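Local coordinates for protein UDP-D-quinovosamine 4-dehydrogenase (Vibrio fischeri, PDB 3NKL) that probably serves as an oxidoreductase and lyase of nucleotide-sugar metabolism at the membrane, the piece here being its Rossmann-like CoA-binding-type domain, at residues A33-D38 with K55-L60; M22-K27 with Q47-Y52; Q80-I85 with I119-G124. All coordinates share one frame; numbering follows the deposited sequence.

Contact 1. Residues A33-D38 with K55-L60; sequences AFIDDD and KYLERL. With SO4 (sulfate ion), chain J; SO4 (sulfate ion), chain K.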
loop_
_atom_site.group_PDB
_atom_site.type_symbol
_atom_site.label_atom_id
_atom_site.label_comp_id
_atom_site.label_asym_id
_atom_site.label_seq_id
_atom_site.Cartn_x
_atom_site.Cartn_y
_atom_site.Cartn_z
ATOM N N ALA B 33 6.176 -13.817 -8.871
ATOM C CA ALA B 33 5.702 -12.559 -9.446
ATOM C C ALA B 33 4.755 -11.937 -8.447
ATOM O O ALA B 33 4.312 -12.623 -7.509
ATOM C CB ALA B 33 4.968 -12.824 -10.749
ATOM N N PHE B 34 4.446 -10.652 -8.648
ATOM C CA PHE B 34 3.424 -9.954 -7.890
ATOM C C PHE B 34 2.154 -9.841 -8.713
ATOM O O PHE B 34 2.201 -9.768 -9.937
ATOM C CB PHE B 34 3.859 -8.506 -7.574
ATOM C CG PHE B 34 4.990 -8.402 -6.600
ATOM C CD1 PHE B 34 6.291 -8.224 -7.044
ATOM C CD2 PHE B 34 4.752 -8.459 -5.233
ATOM C CE1 PHE B 34 7.331 -8.106 -6.139
ATOM C CE2 PHE B 34 5.788 -8.346 -4.320
ATOM C CZ PHE B 34 7.073 -8.165 -4.768
ATOM N N ILE B 35 1.021 -9.794 -8.030
ATOM C CA ILE B 35 -0.227 -9.364 -8.635
ATOM C C ILE B 35 -0.609 -8.032 -7.976
ATOM O O ILE B 35 -0.470 -7.884 -6.760
ATOM C CB ILE B 35 -1.343 -10.386 -8.388
ATOM C CG1 ILE B 35 -0.962 -11.742 -8.990
ATOM C CG2 ILE B 35 -2.667 -9.910 -9.003
ATOM C CD1 ILE B 35 -1.006 -11.752 -10.516
ATOM N N ASP B 36 -1.063 -7.064 -8.768
ATOM C CA ASP B 36 -1.530 -5.778 -8.216
ATOM C C ASP B 36 -2.674 -5.196 -9.049
ATOM O O ASP B 36 -2.611 -5.202 -10.281
ATOM C CB ASP B 36 -0.377 -4.775 -8.137
ATOM C CG ASP B 36 -0.683 -3.603 -7.187
ATOM O OD1 ASP B 36 -0.142 -3.587 -6.062
ATOM O OD2 ASP B 36 -1.471 -2.710 -7.563
ATOM N N ASP B 37 -3.710 -4.703 -8.370
ATOM C CA ASP B 37 -4.894 -4.143 -9.019
ATOM C C ASP B 37 -4.576 -2.851 -9.770
ATOM O O ASP B 37 -5.371 -2.392 -10.581
ATOM C CB ASP B 37 -5.988 -3.840 -7.983
ATOM C CG ASP B 37 -6.540 -5.092 -7.315
ATOM O OD1 ASP B 37 -6.624 -6.143 -7.983
ATOM O OD2 ASP B 37 -6.909 -5.023 -6.118
ATOM N N ASP B 38 -3.419 -2.256 -9.494
ATOM C CA ASP B 38 -3.069 -0.961 -10.101
ATOM C C ASP B 38 -2.520 -1.143 -11.519
ATOM O O ASP B 38 -1.357 -1.487 -11.714
ATOM C CB ASP B 38 -2.070 -0.207 -9.206
ATOM C CG ASP B 38 -1.760 1.212 -9.704
ATOM O OD1 ASP B 38 -2.048 1.541 -10.877
ATOM O OD2 ASP B 38 -1.204 1.995 -8.905
ATOM N N LYS B 55 -5.849 -10.071 -14.078
ATOM C CA LYS B 55 -6.266 -10.869 -15.224
ATOM C C LYS B 55 -5.241 -11.959 -15.519
ATOM O O LYS B 55 -5.566 -12.992 -16.110
ATOM C CB LYS B 55 -6.454 -9.965 -16.459
ATOM C CG LYS B 55 -6.618 -10.707 -17.784
ATOM C CD LYS B 55 -6.910 -9.706 -18.919
ATOM C CE LYS B 55 -6.945 -10.362 -20.303
ATOM N NZ LYS B 55 -7.127 -9.343 -21.394
ATOM N N TYR B 56 -4.000 -11.729 -15.111
ATOM C CA TYR B 56 -2.931 -12.704 -15.355
ATOM C C TYR B 56 -2.875 -13.862 -14.343
ATOM O O TYR B 56 -2.019 -14.726 -14.464
ATOM C CB TYR B 56 -1.565 -12.000 -15.410
ATOM C CG TYR B 56 -1.253 -11.391 -16.765
ATOM C CD1 TYR B 56 -0.081 -11.695 -17.434
ATOM C CD2 TYR B 56 -2.143 -10.526 -17.378
ATOM C CE1 TYR B 56 0.202 -11.144 -18.676
ATOM C CE2 TYR B 56 -1.872 -9.974 -18.627
ATOM C CZ TYR B 56 -0.700 -10.285 -19.264
ATOM O OH TYR B 56 -0.426 -9.738 -20.502
ATOM N N LEU B 57 -3.753 -13.861 -13.340
ATOM C CA LEU B 57 -3.722 -14.884 -12.288
ATOM C C LEU B 57 -3.745 -16.313 -12.844
ATOM O O LEU B 57 -2.897 -17.147 -12.510
ATOM C CB LEU B 57 -4.906 -14.705 -11.333
ATOM C CG LEU B 57 -4.688 -13.769 -10.142
ATOM C CD1 LEU B 57 -6.029 -13.502 -9.491
ATOM C CD2 LEU B 57 -3.712 -14.377 -9.139
ATOM N N GLU B 58 -4.732 -16.603 -13.673
ATOM C CA GLU B 58 -4.875 -17.961 -14.194
ATOM C C GLU B 58 -3.644 -18.424 -14.940
ATOM O O GLU B 58 -3.143 -19.523 -14.702
ATOM C CB GLU B 58 -6.112 -18.069 -15.078
ATOM C CG GLU B 58 -7.386 -18.146 -14.265
ATOM C CD GLU B 58 -8.556 -17.449 -14.926
ATOM O OE1 GLU B 58 -9.109 -16.506 -14.318
ATOM O OE2 GLU B 58 -8.922 -17.848 -16.052
ATOM N N ARG B 59 -3.138 -17.584 -15.833
ATOM C CA ARG B 59 -2.021 -18.004 -16.658
ATOM C C ARG B 59 -0.722 -18.165 -15.870
ATOM O O ARG B 59 0.096 -19.004 -16.207
ATOM C CB ARG B 59 -1.839 -17.078 -17.869
ATOM C CG ARG B 59 -1.312 -15.691 -17.568
ATOM C CD ARG B 59 -1.410 -14.788 -18.821
ATOM N NE ARG B 59 -2.777 -14.309 -19.037
ATOM C CZ ARG B 59 -3.134 -13.416 -19.959
ATOM N NH1 ARG B 59 -2.225 -12.894 -20.776
ATOM N NH2 ARG B 59 -4.405 -13.044 -20.063
ATOM N N LEU B 60 -0.531 -17.366 -14.826
ATOM C CA LEU B 60 0.677 -17.466 -14.002
ATOM C C LEU B 60 0.611 -18.691 -13.105
ATOM O O LEU B 60 1.601 -19.399 -12.921
ATOM C CB LEU B 60 0.847 -16.201 -13.141
ATOM C CG LEU B 60 1.245 -14.920 -13.888
ATOM C CD1 LEU B 60 1.086 -13.693 -12.973
ATOM C CD2 LEU B 60 2.674 -15.021 -14.422
HETATM S S SO4 J . -2.146 -6.837 -21.494
HETATM O O1 SO4 J . -0.733 -7.117 -21.249
HETATM O O2 SO4 J . -2.263 -6.175 -22.789
HETATM O O3 SO4 J . -2.936 -8.069 -21.512
HETATM O O4 SO4 J . -2.659 -5.959 -20.446
HETATM S S SO4 K . -8.091 -6.927 -14.250
HETATM O O1 SO4 K . -6.697 -7.289 -14.472
HETATM O O2 SO4 K . -8.171 -5.854 -13.246
HETATM O O3 SO4 K . -8.653 -6.448 -15.516
HETATM O O4 SO4 K . -8.852 -8.089 -13.787
#
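I35, near the end of strand 29-35, meets L57 and L60 of helix 57-64 in a small buried patch built wholly from branched aliphatic side chains. Before it comes A33, whose methyl faces the same helix without quite touching it, while F34 turns to the other face of the sheet. I35 then does the work. Its CG1 is set beside the backbone N (chi1 -60°), which lays the longer branch along the helix: CG1 lies 3.8 Å from L57 CD2, the side chains slanting past each other, and CD1, also near L57, meets L60 CD1 tip to tip at 3.8 Å. After the strand ends, D36 OD2 accepts a hydrogen bond from D38 N through its anti lone pair at 2.8 Å, closing an Asx turn, and D36 OD1 accepts from A12 N in the glycine-rich loop. D37 forms a salt bridge with K40 of the second subunit.

Two sulfates, probably from the crystallisation liquor, are bound where the chain enters the helix: K55 N donates to O1 of the chain K ion at 2.9 Å, and Y56 OH to O1 of the chain J ion at 2.7 Å. R59 NH1 sits over one face of the Y56 ring, towards its rim. Helix 57-64, carrying the chain from strand 49-52 to strand 68-71, packs on strand 29-35 as the central crossover connection of a Rossmann-like fold does.

Contact 2. Residues M22-K27 with Q47-Y52; sequences MLRQGK and QGITIY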
loop_
_atom_site.group_PDB
_atom_site.type_symbol
_atom_site.label_atom_id
_atom_site.label_comp_id
_atom_site.label_asym_id
_atom_site.label_seq_id
_atom_site.Cartn_x
_atom_site.Cartn_y
_atom_site.Cartn_z
HETATM N N MSE B 22 11.370 -10.864 3.008
HETATM C CA MSE B 22 11.193 -11.845 4.063
HETATM C C MSE B 22 11.367 -13.219 3.422
HETATM O O MSE B 22 12.257 -13.990 3.793
HETATM C CB MSE B 22 9.779 -11.735 4.637
HETATM C CG MSE B 22 9.642 -12.041 6.121
HETATM SE SE MSE B 22 9.977 -10.418 7.118
HETATM C CE MSE B 22 8.661 -9.277 6.242
ATOM N N LEU B 23 10.523 -13.505 2.433
ATOM C CA LEU B 23 10.507 -14.825 1.761
ATOM C C LEU B 23 11.798 -15.167 1.014
ATOM O O LEU B 23 12.343 -16.268 1.159
ATOM C CB LEU B 23 9.356 -14.890 0.754
ATOM C CG LEU B 23 7.965 -14.522 1.273
ATOM C CD1 LEU B 23 6.929 -14.795 0.213
ATOM C CD2 LEU B 23 7.624 -15.289 2.546
ATOM N N ARG B 24 12.248 -14.245 0.166
ATOM C CA ARG B 24 13.342 -14.533 -0.757
ATOM C C ARG B 24 14.623 -14.864 -0.021
ATOM O O ARG B 24 15.431 -15.661 -0.496
ATOM C CB ARG B 24 13.580 -13.372 -1.715
ATOM C CG ARG B 24 13.410 -13.742 -3.168
ATOM C CD ARG B 24 14.239 -12.829 -4.032
ATOM N NE ARG B 24 14.017 -11.441 -3.660
ATOM C CZ ARG B 24 12.930 -10.762 -3.991
ATOM N NH1 ARG B 24 12.789 -9.499 -3.619
ATOM N NH2 ARG B 24 11.983 -11.355 -4.700
ATOM N N GLN B 25 14.804 -14.251 1.141
ATOM C CA GLN B 25 15.948 -14.554 1.987
ATOM C C GLN B 25 15.722 -15.905 2.649
ATOM O O GLN B 25 16.670 -16.598 3.013
ATOM C CB GLN B 25 16.132 -13.479 3.064
ATOM C CG GLN B 25 15.207 -13.637 4.275
ATOM C CD GLN B 25 15.387 -12.533 5.305
ATOM O OE1 GLN B 25 16.416 -11.862 5.336
ATOM N NE2 GLN B 25 14.383 -12.342 6.153
ATOM N N GLY B 26 14.454 -16.271 2.800
ATOM C CA GLY B 26 14.080 -17.485 3.505
ATOM C C GLY B 26 14.142 -18.751 2.668
ATOM O O GLY B 26 14.464 -18.719 1.472
ATOM N N LYS B 27 13.804 -19.873 3.294
ATOM C CA LYS B 27 13.926 -21.186 2.650
ATOM C C LYS B 27 12.578 -21.889 2.408
ATOM O O LYS B 27 12.547 -23.070 2.081
ATOM C CB LYS B 27 14.855 -22.094 3.475
ATOM C CG LYS B 27 16.242 -21.499 3.741
ATOM C CD LYS B 27 16.915 -22.132 4.964
ATOM C CE LYS B 27 17.273 -23.602 4.739
ATOM N NZ LYS B 27 18.443 -23.781 3.829
ATOM N N GLN B 47 12.502 -5.465 -7.780
ATOM C CA GLN B 47 13.464 -6.466 -7.326
ATOM C C GLN B 47 13.551 -7.693 -8.229
ATOM O O GLN B 47 13.669 -8.819 -7.747
ATOM C CB GLN B 47 13.156 -6.903 -5.895
ATOM C CG GLN B 47 13.344 -5.803 -4.872
ATOM C CD GLN B 47 13.295 -6.322 -3.452
ATOM O OE1 GLN B 47 12.378 -7.055 -3.076
ATOM N NE2 GLN B 47 14.283 -5.939 -2.648
ATOM N N GLY B 48 13.505 -7.480 -9.538
ATOM C CA GLY B 48 13.692 -8.572 -10.475
ATOM C C GLY B 48 12.454 -9.427 -10.637
ATOM O O GLY B 48 12.444 -10.393 -11.399
ATOM N N ILE B 49 11.409 -9.063 -9.908
ATOM C CA ILE B 49 10.125 -9.733 -9.997
ATOM C C ILE B 49 9.231 -8.822 -10.808
ATOM O O ILE B 49 9.187 -7.627 -10.544
ATOM C CB ILE B 49 9.477 -9.842 -8.599
ATOM C CG1 ILE B 49 10.537 -10.053 -7.524
ATOM C CG2 ILE B 49 8.439 -10.942 -8.555
ATOM C CD1 ILE B 49 9.953 -10.214 -6.154
ATOM N N THR B 50 8.493 -9.353 -11.775
ATOM C CA THR B 50 7.534 -8.478 -12.437
ATOM C C THR B 50 6.128 -8.526 -11.807
ATOM O O THR B 50 5.759 -9.489 -11.117
ATOM C CB THR B 50 7.580 -8.580 -14.000
ATOM O OG1 THR B 50 6.318 -9.003 -14.524
ATOM C CG2 THR B 50 8.686 -9.509 -14.455
ATOM N N ILE B 51 5.388 -7.442 -12.016
ATOM C CA ILE B 51 4.077 -7.201 -11.425
ATOM C C ILE B 51 3.023 -7.309 -12.517
ATOM O O ILE B 51 3.216 -6.775 -13.604
ATOM C CB ILE B 51 3.998 -5.767 -10.846
ATOM C CG1 ILE B 51 5.053 -5.540 -9.769
ATOM C CG2 ILE B 51 2.632 -5.494 -10.251
ATOM C CD1 ILE B 51 5.111 -4.098 -9.303
ATOM N N TYR B 52 1.916 -7.994 -12.243
ATOM C CA TYR B 52 0.887 -8.195 -13.263
ATOM C C TYR B 52 -0.495 -7.845 -12.732
ATOM O O TYR B 52 -0.772 -8.004 -11.547
ATOM C CB TYR B 52 0.844 -9.653 -13.748
ATOM C CG TYR B 52 2.126 -10.170 -14.342
ATOM C CD1 TYR B 52 2.370 -10.066 -15.706
ATOM C CD2 TYR B 52 3.092 -10.770 -13.547
ATOM C CE1 TYR B 52 3.544 -10.551 -16.260
ATOM C CE2 TYR B 52 4.265 -11.263 -14.091
ATOM C CZ TYR B 52 4.484 -11.142 -15.449
ATOM O OH TYR B 52 5.651 -11.607 -15.991
#
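Q47 and I49 come up against the guanidinium of R24, a meeting of one long polar side chain with a turn and the start of a strand. Q47 and G48 both have positive phi, which fits a type I' turn and swings the chain from strand 45-46 back into the antiparallel strand 49-52. From this turn the Q47 side chain extends towards helix 14-25, where it also touches L17. Its OE1 is modelled 2.5 Å from R24 NH1, near the guanidinium plane, an approach both too short and too poorly angled to count as a hydrogen bond and therefore doubtful in detail; the amide and guanidinium planes stand 77° apart. What OE1 does accept is a weak hydrogen bond from N21 ND2. The backbone O of Q47 lies over one face of the guanidinium, off towards its rim.

I49 follows, coming from the opposite direction and arriving at the edge of the same group. Its CD1 is modelled so near R24 NH2 that the fine placement of the guanidinium is doubtful; the general neighbourhood is the safer reading. A bend at the third torsion of R24 (chi3 -49°) brings its head group towards the 47-49 turn, and R24 also lies against P31. I49 is buried and touches A20 of helix 14-25 and F34 of the neighbouring strand. Further on, the backbone of T50 pairs with that of F34, which ties strand 49-52 into the parallel sheet.

The last turn of helix 14-25 thus looks across to a hairpin at one border of the sheet. That helix belongs to the first beta-alpha-beta crossover (strand 5-10, helix 14-25, strand 29-35) of a Rossmann-like domain, and the contact extends its packing beyond strand 29-35 to the hairpin.

Contact 3. Residues Q80-I85 with I119-G124; sequences QKKVII and IDDLLG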
loop_
_atom_site.group_PDB
_atom_site.type_symbol
_atom_site.label_atom_id
_atom_site.label_comp_id
_atom_site.label_asym_id
_atom_site.label_seq_id
_atom_site.Cartn_x
_atom_site.Cartn_y
_atom_site.Cartn_z
ATOM N N GLN B 80 -13.087 -5.196 -0.146
ATOM C CA GLN B 80 -12.176 -5.444 -1.259
ATOM C C GLN B 80 -11.300 -6.682 -1.023
ATOM O O GLN B 80 -10.994 -7.427 -1.955
ATOM C CB GLN B 80 -11.298 -4.212 -1.494
ATOM C CG GLN B 80 -10.287 -4.372 -2.613
ATOM C CD GLN B 80 -10.915 -4.780 -3.948
ATOM O OE1 GLN B 80 -10.350 -5.589 -4.692
ATOM N NE2 GLN B 80 -12.081 -4.222 -4.255
ATOM N N LYS B 81 -10.885 -6.898 0.218
ATOM C CA LYS B 81 -10.061 -8.069 0.507
ATOM C C LYS B 81 -10.845 -9.354 0.247
ATOM O O LYS B 81 -10.293 -10.342 -0.256
ATOM C CB LYS B 81 -9.536 -8.045 1.946
ATOM C CG LYS B 81 -8.377 -9.081 2.148
ATOM C CD LYS B 81 -7.894 -9.081 3.617
ATOM C CE LYS B 81 -6.570 -9.869 3.760
ATOM N NZ LYS B 81 -6.121 -9.994 5.164
ATOM N N LYS B 82 -12.133 -9.339 0.567
ATOM C CA LYS B 82 -12.963 -10.534 0.320
ATOM C C LYS B 82 -13.176 -10.780 -1.166
ATOM O O LYS B 82 -13.184 -11.934 -1.628
ATOM C CB LYS B 82 -14.301 -10.445 1.065
ATOM C CG LYS B 82 -14.145 -10.641 2.580
ATOM C CD LYS B 82 -15.434 -10.274 3.345
ATOM C CE LYS B 82 -15.180 -10.169 4.845
ATOM N NZ LYS B 82 -16.320 -9.545 5.596
ATOM N N VAL B 83 -13.323 -9.703 -1.930
ATOM C CA VAL B 83 -13.383 -9.824 -3.386
ATOM C C VAL B 83 -12.140 -10.553 -3.890
ATOM O O VAL B 83 -12.220 -11.515 -4.669
ATOM C CB VAL B 83 -13.458 -8.442 -4.052
ATOM C CG1 VAL B 83 -13.142 -8.554 -5.532
ATOM C CG2 VAL B 83 -14.831 -7.824 -3.821
ATOM N N ILE B 84 -10.982 -10.096 -3.426
ATOM C CA ILE B 84 -9.713 -10.716 -3.790
ATOM C C ILE B 84 -9.657 -12.194 -3.365
ATOM O O ILE B 84 -9.291 -13.075 -4.154
ATOM C CB ILE B 84 -8.543 -9.928 -3.178
ATOM C CG1 ILE B 84 -8.410 -8.556 -3.882
ATOM C CG2 ILE B 84 -7.235 -10.752 -3.247
ATOM C CD1 ILE B 84 -7.384 -7.645 -3.223
ATOM N N ILE B 85 -10.046 -12.465 -2.129
ATOM C CA ILE B 85 -9.927 -13.824 -1.593
ATOM C C ILE B 85 -10.821 -14.767 -2.373
ATOM O O ILE B 85 -10.411 -15.870 -2.733
ATOM C CB ILE B 85 -10.309 -13.896 -0.098
ATOM C CG1 ILE B 85 -9.221 -13.244 0.772
ATOM C CG2 ILE B 85 -10.504 -15.355 0.338
ATOM C CD1 ILE B 85 -9.712 -12.840 2.191
ATOM N N ILE B 119 -12.222 -19.952 6.382
ATOM C CA ILE B 119 -13.085 -20.671 5.459
ATOM C C ILE B 119 -14.326 -19.836 5.119
ATOM O O ILE B 119 -14.837 -19.905 4.003
ATOM C CB ILE B 119 -13.538 -22.006 6.053
ATOM C CG1 ILE B 119 -14.296 -22.816 5.011
ATOM C CG2 ILE B 119 -14.399 -21.781 7.303
ATOM C CD1 ILE B 119 -13.390 -23.510 4.039
ATOM N N ASP B 120 -14.809 -19.057 6.085
ATOM C CA ASP B 120 -15.906 -18.131 5.835
ATOM C C ASP B 120 -15.542 -17.159 4.715
ATOM O O ASP B 120 -16.317 -16.964 3.778
ATOM C CB ASP B 120 -16.253 -17.341 7.096
ATOM C CG ASP B 120 -17.049 -18.161 8.097
ATOM O OD1 ASP B 120 -17.689 -19.156 7.691
ATOM O OD2 ASP B 120 -17.037 -17.800 9.293
ATOM N N ASP B 121 -14.361 -16.553 4.816
ATOM C CA ASP B 121 -13.913 -15.598 3.803
ATOM C C ASP B 121 -13.609 -16.319 2.498
ATOM O O ASP B 121 -13.933 -15.826 1.418
ATOM C CB ASP B 121 -12.669 -14.850 4.264
ATOM C CG ASP B 121 -12.997 -13.733 5.247
ATOM O OD1 ASP B 121 -12.065 -13.066 5.748
ATOM O OD2 ASP B 121 -14.199 -13.528 5.509
ATOM N N LEU B 122 -12.967 -17.482 2.598
ATOM C CA LEU B 122 -12.615 -18.252 1.409
ATOM C C LEU B 122 -13.841 -18.561 0.562
ATOM O O LEU B 122 -13.793 -18.523 -0.670
ATOM C CB LEU B 122 -11.993 -19.593 1.830
ATOM C CG LEU B 122 -11.205 -20.376 0.776
ATOM C CD1 LEU B 122 -9.922 -19.608 0.359
ATOM C CD2 LEU B 122 -10.852 -21.730 1.360
ATOM N N LEU B 123 -14.931 -18.935 1.228
ATOM C CA LEU B 123 -16.093 -19.468 0.531
ATOM C C LEU B 123 -17.193 -18.416 0.361
ATOM O O LEU B 123 -18.166 -18.635 -0.352
ATOM C CB LEU B 123 -16.649 -20.719 1.253
ATOM C CG LEU B 123 -15.673 -21.904 1.397
ATOM C CD1 LEU B 123 -16.370 -23.099 2.025
ATOM C CD2 LEU B 123 -15.072 -22.303 0.055
ATOM N N GLY B 124 -17.029 -17.273 1.012
ATOM C CA GLY B 124 -18.028 -16.227 0.929
ATOM C C GLY B 124 -19.305 -16.747 1.550
ATOM O O GLY B 124 -20.343 -16.817 0.890
#
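I85 fills the tight part of the contact, pressing its CG2 against the backbone of helix 119-123 rather than against a bed of side chains. That methyl is 3.6 Å from D121 O and 3.7 Å from L122 CA. With CG2 anti to the backbone N and CG1 beside it (chi1 -72°), the two branches part: CG2 goes to the backbone, and CD1 passes obliquely by D121 CB at 4.1 Å. L122 adds less. Its CB leaves in the other direction, but the chain folds back far enough for CD1 to stand 4.3 Å from I85 CG2. I85 also touches L71 of strand 68-71, and is buried.

One turn earlier, the loose side opens towards solvent. K82 is extended and leans its aliphatic portion across the carboxylate of D121, CE being 3.6 Å from OD2. The ammonium goes past it: NZ remains 4.5 Å from D121 OD2, too far for a salt bridge. K81 NZ is more distant still and bonds to T97 OG1 instead.

The axes of segments 80-85 and 119-123 approach to 8.9 Å, their N-to-C directions 72° apart, a steep crossing that confines the touching to a few residues. Just after helix 119-123, G124 leaves helical geometry with positive phi, one residue before the modelled chain stops. The hold of this short helix on helix 78-89 is therefore mainly apolar, with the lysines probably contributing a diffuse electrostatic attraction to D121 but no directed polar bond between the two segments.

Contacts 1 and 2 share a sheet: strands 29-35 and 49-52 are neighbours, joined by probable hydrogen bonds F34 O to Y52 N and D36 N to Y52 O, both 2.9 Å. Their centres lie about 14 Å apart, and their segments alternate along the chain. Contact 3 follows in sequence, its centre about 17 Å from that of contact 1, and the two touch where D37 meets Q80 and I84; K40 of the second subunit reaches both D37 and, weakly, Q80. Contacts 2 and 3 are about 24 Å apart by centres and about 11 Å by nearest atoms, on opposite sides of the chain's middle. Contact 1 is also beside the loop that probably represents a Rossmann-type glycine motif.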